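Local coordinates for phenylalanine--tRNA ligase beta subunit (Pyrococcus horikoshii, PDB 2CXI), which forms part of the synthetase that joins phenylalanine to its transfer RNA at the cost of ATP, this fragment including the B3/4 editing domain and the B5 domain, at residues Y82-V93 against I261-K269; R138-D148 against T228-W238. All coordinates share one frame; numbering follows the deposited sequence.

In the fold
Both contacts pair strands of the same mixed beta-sheet, and their centres lie about 13 Å apart. Interaction 1 joins two parallel strands, 84-93 and 260-267; interaction 2 joins two antiparallel ones, 140-146 and 231-237. Strand 103-110 links them, since it runs antiparallel to both 260-267 and 231-237. The contacts touch through apolar side chains: Val89 CG2 meets Phe147 CZ at 3.5 Å, and Val91 CG2 meets Phe232 CZ at 3.9 Å. Interaction 2 has its centre about 10 Å from that of the chain; for interaction 1 this is about 17 Å, and more of its residues touch the second subunit. Both are away from the predicted magnesium site of Asp331, Asp337, Glu340 and Asp341.

Interaction 1: Y82-V93 against I261-K269; sequences YEVKKSNVTVYV and IRSVRVVYK
Ser263 O is gripped twice by Ser87, by its backbone N and hydroxyl OG, the latter at 2.7 Å. The two strands form a parallel ladder interrupted by a beta bulge: the register slips by two residues between Lys86 and Thr90, with Ser87 at the break. Small and polar, serine suits this corner, because its chi1 of 70° sets OG between the backbone N and the carbonyl carbon, where it donates to Ser263 O and accepts from Val89 N in an ST turn. Beyond the bulge the ladder resumes with Arg265 N to Val89 O, Val91 N to Arg265 O and Val267 N to Val91 O, the last with an N-H...O angle of 173°.

Arg265 and Thr90 run side by side. The arginine grips Thr90 OG1 side-on with NE and NH2, each 3.2 Å away and close to the guanidinium plane; the same OG1 bonds to Gly16 O of a second subunit, another copy of this protein, and Arg265 NH1 forms a salt bridge with Glu272. A water joins Arg265 NH2 to Tyr92 OH, which also bonds to Ser18 N of that subunit. In this assembly the strand after the bulge thus lies against that second copy.

Near the start of the ladder, Lys85 CB sits over one face of the Arg262 guanidinium, 3.4 Å from Arg262 NH1. The beta-branched valines suit extended strands, and Val91 CG2 packs on Val264 CG2. At the far end Val93 CB stands over the centre of the Tyr268 ring, a CH-pi contact 3.8 Å from the centroid and 13° off the ring normal.

Interaction 2: R138-D148 against T228-W238; sequences REVAIGIFDFD and TKNVFIDVTGW
The guanidinium of Arg138 lies flat on the Trp238 indole, with planes 19° apart and centres 4.0 Å apart, a cation-pi stack at one end of an antiparallel strand pair of the B3/4 domain. Its extended chain brings NH2 over the indole face.

Further along, the Phe145 ring turns its edge to Asp234, whose OD2 lies 3.3 Å from Phe145 CE1 and in the ring plane, where the aromatic hydrogens carry slight positive charge. Phe145 CD1 also meets the Phe232 ring at its edge. Gly143 faces Asp234, and any CB there would run into Asp234 OD2. On the other face, Ile144 and Ile233 lie side by side.

At the last pair of the ladder, where Asp146 stands opposite Val231, Thr228 OG1 donates to Asp146 OD2 at 2.6 Å from above the carboxylate plane, while Asp146 OD1 accepts from Asp148 N in an Asx turn. Asp146 CG, anti to N (chi1 -167°), turns the carboxylate back toward Thr228. With Asp146 shortened to an alanine, the Thr228 hydroxyl would probably lose this acceptor and Asp148 N its side-chain partner, leaving the turn less fixed. Asn230 ND2 reaches both carboxylate oxygens of Asp148 on their syn sides, each at 3.1 Å.

Strand 103-110 pairs with the other edge of 231-237. Helices 116-133 and 240-255 pack against the face bearing Val140, Ile144 and Val235.

Interaction 1: Y82-V93 against I261-K269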
loop_
_atom_site.group_PDB
_atom_site.type_symbol
_atom_site.label_atom_id
_atom_site.label_comp_id
_atom_site.label_asym_id
_atom_site.label_seq_id
_atom_site.Cartn_x
_atom_site.Cartn_y
_atom_site.Cartn_z
ATOM N N TYR A 82 -3.889 20.729 24.949
ATOM C CA TYR A 82 -4.427 19.658 24.094
ATOM C C TYR A 82 -3.331 18.920 23.325
ATOM O O TYR A 82 -2.666 19.525 22.488
ATOM C CB TYR A 82 -5.422 20.261 23.099
ATOM C CG TYR A 82 -6.623 20.874 23.774
ATOM C CD1 TYR A 82 -7.649 20.067 24.285
ATOM C CD2 TYR A 82 -6.740 22.249 23.878
ATOM C CE1 TYR A 82 -8.729 20.626 24.927
ATOM C CE2 TYR A 82 -7.839 22.820 24.502
ATOM C CZ TYR A 82 -8.807 22.015 25.027
ATOM O OH TYR A 82 -9.871 22.607 25.647
ATOM N N GLU A 83 -3.121 17.635 23.588
ATOM C CA GLU A 83 -2.103 16.920 22.815
ATOM C C GLU A 83 -2.751 16.340 21.535
ATOM O O GLU A 83 -3.857 15.792 21.571
ATOM C CB GLU A 83 -1.492 15.835 23.680
ATOM C CG GLU A 83 -0.434 14.977 23.026
ATOM C CD GLU A 83 -0.399 13.610 23.672
ATOM O OE1 GLU A 83 0.085 13.507 24.814
ATOM O OE2 GLU A 83 -0.876 12.643 23.043
ATOM N N VAL A 84 -2.099 16.511 20.400
ATOM C CA VAL A 84 -2.632 15.949 19.177
ATOM C C VAL A 84 -1.534 15.041 18.665
ATOM O O VAL A 84 -0.390 15.483 18.512
ATOM C CB VAL A 84 -3.005 17.044 18.147
ATOM C CG1 VAL A 84 -3.430 16.427 16.776
ATOM C CG2 VAL A 84 -4.140 17.903 18.702
ATOM N N LYS A 85 -1.857 13.781 18.439
ATOM C CA LYS A 85 -0.897 12.873 17.789
ATOM C C LYS A 85 -1.379 12.520 16.383
ATOM O O LYS A 85 -2.562 12.398 16.165
ATOM C CB LYS A 85 -0.761 11.612 18.624
ATOM C CG LYS A 85 -0.135 11.911 19.964
ATOM C CD LYS A 85 0.639 10.738 20.488
ATOM C CE LYS A 85 -0.083 10.043 21.598
ATOM N NZ LYS A 85 0.876 9.217 22.385
ATOM N N LYS A 86 -0.469 12.327 15.431
ATOM C CA LYS A 86 -0.903 11.938 14.079
ATOM C C LYS A 86 -1.497 10.542 14.047
ATOM O O LYS A 86 -0.936 9.618 14.643
ATOM C CB LYS A 86 0.246 12.010 13.089
ATOM C CG LYS A 86 0.876 13.367 13.044
ATOM C CD LYS A 86 1.418 13.607 11.675
ATOM C CE LYS A 86 2.767 12.994 11.512
ATOM N NZ LYS A 86 3.308 13.443 10.197
ATOM N N SER A 87 -2.666 10.404 13.412
ATOM C CA SER A 87 -3.179 9.113 13.034
ATOM C C SER A 87 -2.441 8.665 11.754
ATOM O O SER A 87 -1.616 9.371 11.184
ATOM C CB SER A 87 -4.690 9.155 12.778
ATOM O OG SER A 87 -4.988 9.877 11.593
ATOM N N ASN A 88 -2.764 7.478 11.294
ATOM C CA ASN A 88 -2.171 6.999 10.060
ATOM C C ASN A 88 -3.198 7.203 8.942
ATOM O O ASN A 88 -3.301 6.382 8.026
ATOM C CB ASN A 88 -1.854 5.499 10.254
ATOM C CG ASN A 88 -1.175 4.871 9.052
ATOM O OD1 ASN A 88 -1.560 3.758 8.631
ATOM N ND2 ASN A 88 -0.161 5.573 8.478
ATOM N N VAL A 89 -4.006 8.251 9.046
ATOM C CA VAL A 89 -5.119 8.392 8.145
ATOM C C VAL A 89 -4.913 9.564 7.178
ATOM O O VAL A 89 -4.457 10.659 7.565
ATOM C CB VAL A 89 -6.457 8.514 8.927
ATOM C CG1 VAL A 89 -7.568 8.841 8.030
ATOM C CG2 VAL A 89 -6.767 7.200 9.664
ATOM N N THR A 90 -5.255 9.305 5.918
ATOM C CA THR A 90 -5.350 10.310 4.884
ATOM C C THR A 90 -6.784 10.481 4.385
ATOM O O THR A 90 -7.526 9.491 4.180
ATOM C CB THR A 90 -4.453 9.895 3.693
ATOM O OG1 THR A 90 -3.088 9.889 4.130
ATOM C CG2 THR A 90 -4.470 10.952 2.619
ATOM N N VAL A 91 -7.174 11.732 4.186
ATOM C CA VAL A 91 -8.425 12.049 3.481
ATOM C C VAL A 91 -8.081 12.872 2.238
ATOM O O VAL A 91 -7.334 13.814 2.328
ATOM C CB VAL A 91 -9.426 12.851 4.377
ATOM C CG1 VAL A 91 -10.751 13.176 3.625
ATOM C CG2 VAL A 91 -9.647 12.101 5.674
ATOM N N TYR A 92 -8.654 12.499 1.095
ATOM C CA TYR A 92 -8.459 13.254 -0.147
ATOM C C TYR A 92 -9.640 14.147 -0.423
ATOM O O TYR A 92 -10.782 13.677 -0.405
ATOM C CB TYR A 92 -8.258 12.287 -1.309
ATOM C CG TYR A 92 -7.039 11.429 -1.094
ATOM C CD1 TYR A 92 -5.762 11.912 -1.451
ATOM C CD2 TYR A 92 -7.141 10.143 -0.515
ATOM C CE1 TYR A 92 -4.628 11.126 -1.245
ATOM C CE2 TYR A 92 -5.998 9.345 -0.323
ATOM C CZ TYR A 92 -4.754 9.846 -0.719
ATOM O OH TYR A 92 -3.601 9.107 -0.512
ATOM N N VAL A 93 -9.362 15.434 -0.637
ATOM C CA VAL A 93 -10.396 16.390 -1.082
ATOM C C VAL A 93 -10.316 16.719 -2.579
ATOM O O VAL A 93 -9.328 17.308 -3.052
ATOM C CB VAL A 93 -10.375 17.691 -0.216
ATOM C CG1 VAL A 93 -11.474 18.674 -0.671
ATOM C CG2 VAL A 93 -10.533 17.315 1.234
ATOM N N ILE A 261 -7.074 13.176 20.841
ATOM C CA ILE A 261 -7.305 13.803 19.534
ATOM C C ILE A 261 -6.172 13.381 18.605
ATOM O O ILE A 261 -4.992 13.474 18.963
ATOM C CB ILE A 261 -7.286 15.332 19.658
ATOM C CG1 ILE A 261 -8.376 15.808 20.610
ATOM C CG2 ILE A 261 -7.416 16.002 18.256
ATOM C CD1 ILE A 261 -8.280 17.331 20.919
ATOM N N ARG A 262 -6.537 12.919 17.418
ATOM C CA ARG A 262 -5.564 12.399 16.458
ATOM C C ARG A 262 -5.748 13.187 15.190
ATOM O O ARG A 262 -6.894 13.361 14.741
ATOM C CB ARG A 262 -5.835 10.915 16.201
ATOM C CG ARG A 262 -5.680 10.024 17.448
ATOM C CD ARG A 262 -4.284 10.163 18.043
ATOM N NE ARG A 262 -4.027 9.389 19.246
ATOM C CZ ARG A 262 -3.664 9.913 20.418
ATOM N NH1 ARG A 262 -3.553 11.248 20.579
ATOM N NH2 ARG A 262 -3.423 9.104 21.433
ATOM N N SER A 263 -4.652 13.676 14.608
ATOM C CA SER A 263 -4.731 14.469 13.404
ATOM C C SER A 263 -4.779 13.574 12.172
ATOM O O SER A 263 -4.359 12.415 12.213
ATOM C CB SER A 263 -3.561 15.448 13.288
ATOM O OG SER A 263 -2.339 14.778 13.145
ATOM N N VAL A 264 -5.310 14.115 11.083
ATOM C CA VAL A 264 -5.321 13.386 9.833
ATOM C C VAL A 264 -4.653 14.282 8.774
ATOM O O VAL A 264 -4.585 15.524 8.938
ATOM C CB VAL A 264 -6.738 12.814 9.413
ATOM C CG1 VAL A 264 -7.692 12.552 10.609
ATOM C CG2 VAL A 264 -7.396 13.589 8.346
ATOM N N ARG A 265 -4.108 13.633 7.742
ATOM C CA ARG A 265 -3.476 14.305 6.595
ATOM C C ARG A 265 -4.548 14.550 5.550
ATOM O O ARG A 265 -5.201 13.617 5.091
ATOM C CB ARG A 265 -2.367 13.371 6.042
ATOM C CG ARG A 265 -1.522 13.925 4.934
ATOM C CD ARG A 265 -0.277 13.017 4.625
ATOM N NE ARG A 265 -0.713 11.956 3.774
ATOM C CZ ARG A 265 -0.523 11.876 2.460
ATOM N NH1 ARG A 265 0.193 12.765 1.778
ATOM N NH2 ARG A 265 -1.047 10.844 1.838
ATOM N N VAL A 266 -4.762 15.810 5.183
ATOM C CA VAL A 266 -5.823 16.121 4.279
ATOM C C VAL A 266 -5.170 16.650 2.998
ATOM O O VAL A 266 -4.545 17.715 3.023
ATOM C CB VAL A 266 -6.812 17.165 4.816
ATOM C CG1 VAL A 266 -8.051 17.264 3.888
ATOM C CG2 VAL A 266 -7.238 16.847 6.279
ATOM N N VAL A 267 -5.376 15.912 1.918
ATOM C CA VAL A 267 -4.705 16.128 0.618
ATOM C C VAL A 267 -5.636 16.797 -0.396
ATOM O O VAL A 267 -6.683 16.242 -0.851
ATOM C CB VAL A 267 -4.052 14.790 0.095
ATOM C CG1 VAL A 267 -3.185 15.029 -1.210
ATOM C CG2 VAL A 267 -3.192 14.194 1.139
ATOM N N TYR A 268 -5.270 18.018 -0.739
ATOM C CA TYR A 268 -5.918 18.765 -1.785
ATOM C C TYR A 268 -5.042 18.684 -3.043
ATOM O O TYR A 268 -3.943 18.182 -2.977
ATOM C CB TYR A 268 -6.081 20.219 -1.350
ATOM C CG TYR A 268 -7.156 20.464 -0.289
ATOM C CD1 TYR A 268 -6.949 20.080 1.042
ATOM C CD2 TYR A 268 -8.382 21.059 -0.637
ATOM C CE1 TYR A 268 -7.948 20.329 2.043
ATOM C CE2 TYR A 268 -9.389 21.283 0.342
ATOM C CZ TYR A 268 -9.150 20.916 1.655
ATOM O OH TYR A 268 -10.116 21.170 2.598
ATOM N N LYS A 269 -5.522 19.154 -4.181
ATOM C CA LYS A 269 -4.709 19.093 -5.399
ATOM C C LYS A 269 -3.387 19.847 -5.220
ATOM O O LYS A 269 -2.340 19.272 -5.485
ATOM C CB LYS A 269 -5.472 19.567 -6.642
ATOM C CG LYS A 269 -4.679 19.482 -7.959
ATOM C CD LYS A 269 -4.313 18.021 -8.304
ATOM C CE LYS A 269 -3.507 17.922 -9.613
ATOM N NZ LYS A 269 -4.295 18.487 -10.767
HETATM O O HOH W 1 -5.801 14.686 23.003
HETATM O O HOH W 2 -1.240 10.378 -0.888
HETATM O O HOH W 3 -8.274 19.675 -4.007
#

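Interaction 2: R138-D148 against T228-W238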
loop_
_atom_site.group_PDB
_atom_site.type_symbol
_atom_site.label_atom_id
_atom_site.label_comp_id
_atom_site.label_asym_id
_atom_site.label_seq_id
_atom_site.Cartn_x
_atom_site.Cartn_y
_atom_site.Cartn_z
ATOM N N ARG A 138 -24.801 25.851 5.393
ATOM C CA ARG A 138 -24.116 26.232 4.129
ATOM C C ARG A 138 -22.661 26.522 4.376
ATOM O O ARG A 138 -21.801 26.078 3.619
ATOM C CB ARG A 138 -24.764 27.441 3.447
ATOM C CG ARG A 138 -24.190 27.645 2.071
ATOM C CD ARG A 138 -24.689 28.912 1.289
ATOM N NE ARG A 138 -23.616 29.141 0.346
ATOM C CZ ARG A 138 -22.546 29.870 0.599
ATOM N NH1 ARG A 138 -22.417 30.518 1.762
ATOM N NH2 ARG A 138 -21.593 29.931 -0.324
ATOM N N GLU A 139 -22.377 27.268 5.457
ATOM C CA GLU A 139 -20.997 27.656 5.774
ATOM C C GLU A 139 -20.225 26.576 6.537
ATOM O O GLU A 139 -19.015 26.485 6.381
ATOM C CB GLU A 139 -20.946 29.018 6.514
ATOM C CG GLU A 139 -21.370 30.144 5.586
ATOM C CD GLU A 139 -21.493 31.501 6.267
ATOM O OE1 GLU A 139 -22.301 32.341 5.759
ATOM O OE2 GLU A 139 -20.763 31.776 7.278
ATOM N N VAL A 140 -20.933 25.805 7.374
ATOM C CA VAL A 140 -20.323 24.743 8.188
ATOM C C VAL A 140 -21.337 23.636 8.370
ATOM O O VAL A 140 -22.455 23.874 8.895
ATOM C CB VAL A 140 -19.882 25.236 9.619
ATOM C CG1 VAL A 140 -19.347 24.031 10.453
ATOM C CG2 VAL A 140 -18.825 26.285 9.541
ATOM N N ALA A 141 -20.972 22.429 7.920
ATOM C CA ALA A 141 -21.773 21.217 8.179
ATOM C C ALA A 141 -20.843 20.185 8.822
ATOM O O ALA A 141 -19.690 20.053 8.397
ATOM C CB ALA A 141 -22.383 20.672 6.853
ATOM N N ILE A 142 -21.312 19.516 9.865
ATOM C CA ILE A 142 -20.462 18.606 10.636
ATOM C C ILE A 142 -21.043 17.229 10.537
ATOM O O ILE A 142 -22.235 17.010 10.831
ATOM C CB ILE A 142 -20.358 19.039 12.144
ATOM C CG1 ILE A 142 -19.733 20.437 12.233
ATOM C CG2 ILE A 142 -19.571 17.964 13.020
ATOM C CD1 ILE A 142 -20.061 21.192 13.586
ATOM N N GLY A 143 -20.192 16.292 10.157
ATOM C CA GLY A 143 -20.537 14.859 10.262
ATOM C C GLY A 143 -19.711 14.153 11.355
ATOM O O GLY A 143 -18.518 14.488 11.588
ATOM N N ILE A 144 -20.338 13.179 12.017
ATOM C CA ILE A 144 -19.629 12.319 12.984
ATOM C C ILE A 144 -19.906 10.861 12.672
ATOM O O ILE A 144 -21.037 10.489 12.318
ATOM C CB ILE A 144 -20.030 12.656 14.423
ATOM C CG1 ILE A 144 -19.644 14.100 14.751
ATOM C CG2 ILE A 144 -19.277 11.778 15.390
ATOM C CD1 ILE A 144 -20.376 14.615 16.000
ATOM N N PHE A 145 -18.860 10.046 12.800
ATOM C CA PHE A 145 -18.861 8.655 12.335
ATOM C C PHE A 145 -18.087 7.772 13.296
ATOM O O PHE A 145 -17.147 8.225 13.938
ATOM C CB PHE A 145 -18.278 8.543 10.907
ATOM C CG PHE A 145 -18.989 9.438 9.900
ATOM C CD1 PHE A 145 -18.521 10.729 9.658
ATOM C CD2 PHE A 145 -20.195 9.024 9.294
ATOM C CE1 PHE A 145 -19.203 11.597 8.768
ATOM C CE2 PHE A 145 -20.879 9.870 8.404
ATOM C CZ PHE A 145 -20.369 11.147 8.131
ATOM N N ASP A 146 -18.469 6.501 13.362
ATOM C CA ASP A 146 -17.674 5.525 14.088
ATOM C C ASP A 146 -16.474 5.088 13.243
ATOM O O ASP A 146 -16.619 4.383 12.209
ATOM C CB ASP A 146 -18.558 4.313 14.441
ATOM C CG ASP A 146 -17.902 3.374 15.465
ATOM O OD1 ASP A 146 -16.663 3.191 15.455
ATOM O OD2 ASP A 146 -18.582 2.841 16.360
ATOM N N PHE A 147 -15.288 5.506 13.674
ATOM C CA PHE A 147 -14.051 5.269 12.918
ATOM C C PHE A 147 -13.748 3.775 12.693
ATOM O O PHE A 147 -13.215 3.373 11.627
ATOM C CB PHE A 147 -12.866 5.963 13.587
ATOM C CG PHE A 147 -11.545 5.719 12.870
ATOM C CD1 PHE A 147 -11.327 6.258 11.618
ATOM C CD2 PHE A 147 -10.560 4.905 13.442
ATOM C CE1 PHE A 147 -10.099 6.029 10.904
ATOM C CE2 PHE A 147 -9.330 4.666 12.751
ATOM C CZ PHE A 147 -9.121 5.263 11.479
ATOM N N ASP A 148 -14.138 2.962 13.670
ATOM C CA ASP A 148 -13.940 1.501 13.594
ATOM C C ASP A 148 -14.777 0.868 12.506
ATOM O O ASP A 148 -14.526 -0.252 12.127
ATOM C CB ASP A 148 -14.272 0.855 14.937
ATOM C CG ASP A 148 -13.301 1.249 16.003
ATOM O OD1 ASP A 148 -12.203 1.734 15.664
ATOM O OD2 ASP A 148 -13.550 1.081 17.205
ATOM N N THR A 228 -19.799 3.260 20.454
ATOM C CA THR A 228 -18.686 3.910 19.731
ATOM C C THR A 228 -17.586 4.437 20.667
ATOM O O THR A 228 -17.846 5.163 21.628
ATOM C CB THR A 228 -19.227 5.022 18.801
ATOM O OG1 THR A 228 -20.030 4.410 17.781
ATOM C CG2 THR A 228 -18.054 5.714 18.039
ATOM N N LYS A 229 -16.357 4.025 20.388
ATOM C CA LYS A 229 -15.165 4.465 21.125
ATOM C C LYS A 229 -14.291 5.481 20.372
ATOM O O LYS A 229 -13.659 6.352 20.989
ATOM C CB LYS A 229 -14.313 3.236 21.500
ATOM C CG LYS A 229 -14.993 2.320 22.538
ATOM C CD LYS A 229 -14.016 1.187 22.944
ATOM C CE LYS A 229 -14.726 0.144 23.816
ATOM N NZ LYS A 229 -15.618 -0.740 22.962
ATOM N N ASN A 230 -14.241 5.354 19.036
ATOM C CA ASN A 230 -13.337 6.152 18.199
ATOM C C ASN A 230 -14.175 6.825 17.138
ATOM O O ASN A 230 -14.866 6.155 16.387
ATOM C CB ASN A 230 -12.282 5.253 17.518
ATOM C CG ASN A 230 -11.467 4.453 18.528
ATOM O OD1 ASN A 230 -10.882 5.021 19.444
ATOM N ND2 ASN A 230 -11.463 3.122 18.382
ATOM N N VAL A 231 -14.180 8.151 17.140
ATOM C CA VAL A 231 -15.049 8.923 16.255
ATOM C C VAL A 231 -14.218 9.579 15.154
ATOM O O VAL A 231 -13.109 10.079 15.401
ATOM C CB VAL A 231 -15.908 9.987 17.040
ATOM C CG1 VAL A 231 -15.086 10.760 17.961
ATOM C CG2 VAL A 231 -16.482 10.994 16.128
ATOM N N PHE A 232 -14.769 9.561 13.945
ATOM C CA PHE A 232 -14.179 10.237 12.804
ATOM C C PHE A 232 -15.107 11.444 12.521
ATOM O O PHE A 232 -16.341 11.295 12.382
ATOM C CB PHE A 232 -14.084 9.274 11.597
ATOM C CG PHE A 232 -13.602 9.942 10.314
ATOM C CD1 PHE A 232 -14.517 10.287 9.292
ATOM C CD2 PHE A 232 -12.237 10.231 10.130
ATOM C CE1 PHE A 232 -14.077 10.918 8.108
ATOM C CE2 PHE A 232 -11.800 10.872 8.935
ATOM C CZ PHE A 232 -12.714 11.202 7.943
ATOM N N ILE A 233 -14.530 12.630 12.486
ATOM C CA ILE A 233 -15.369 13.863 12.303
ATOM C C ILE A 233 -15.015 14.546 10.995
ATOM O O ILE A 233 -13.828 14.696 10.691
ATOM C CB ILE A 233 -15.159 14.848 13.482
ATOM C CG1 ILE A 233 -15.503 14.211 14.861
ATOM C CG2 ILE A 233 -15.992 16.195 13.263
ATOM C CD1 ILE A 233 -14.699 14.880 16.011
ATOM N N ASP A 234 -16.017 14.957 10.211
ATOM C CA ASP A 234 -15.735 15.759 9.008
ATOM C C ASP A 234 -16.443 17.104 9.149
ATOM O O ASP A 234 -17.557 17.163 9.710
ATOM C CB ASP A 234 -16.126 15.045 7.701
ATOM C CG ASP A 234 -17.622 15.219 7.322
ATOM O OD1 ASP A 234 -17.939 15.927 6.320
ATOM O OD2 ASP A 234 -18.547 14.704 7.980
ATOM N N VAL A 235 -15.808 18.166 8.667
ATOM C CA VAL A 235 -16.470 19.464 8.605
ATOM C C VAL A 235 -16.223 20.035 7.242
ATOM O O VAL A 235 -15.072 20.079 6.797
ATOM C CB VAL A 235 -15.895 20.456 9.626
ATOM C CG1 VAL A 235 -16.829 21.704 9.724
ATOM C CG2 VAL A 235 -15.657 19.784 11.022
ATOM N N THR A 236 -17.305 20.433 6.573
ATOM C CA THR A 236 -17.208 21.000 5.237
ATOM C C THR A 236 -17.788 22.414 5.167
ATOM O O THR A 236 -18.663 22.782 5.983
ATOM C CB THR A 236 -17.907 20.122 4.193
ATOM O OG1 THR A 236 -19.260 19.867 4.611
ATOM C CG2 THR A 236 -17.213 18.701 4.066
ATOM N N GLY A 237 -17.366 23.151 4.144
ATOM C CA GLY A 237 -17.936 24.469 3.906
ATOM C C GLY A 237 -17.110 25.244 2.914
ATOM O O GLY A 237 -16.415 24.659 2.082
ATOM N N TRP A 238 -17.247 26.563 2.984
ATOM C CA TRP A 238 -16.747 27.478 1.953
ATOM C C TRP A 238 -15.464 28.243 2.318
ATOM O O TRP A 238 -14.802 28.792 1.426
ATOM C CB TRP A 238 -17.880 28.454 1.576
ATOM C CG TRP A 238 -18.861 27.777 0.616
ATOM C CD1 TRP A 238 -19.995 27.049 0.939
ATOM C CD2 TRP A 238 -18.741 27.700 -0.814
ATOM N NE1 TRP A 238 -20.580 26.554 -0.199
ATOM C CE2 TRP A 238 -19.839 26.943 -1.292
ATOM C CE3 TRP A 238 -17.810 28.209 -1.746
ATOM C CZ2 TRP A 238 -20.051 26.693 -2.659
ATOM C CZ3 TRP A 238 -18.020 27.953 -3.105
ATOM C CH2 TRP A 238 -19.127 27.203 -3.545
HETATM O O HOH W 4 -17.415 28.415 5.389
HETATM O O HOH W 5 -19.750 17.925 6.356
HETATM O O HOH W 6 -15.395 2.843 17.917
#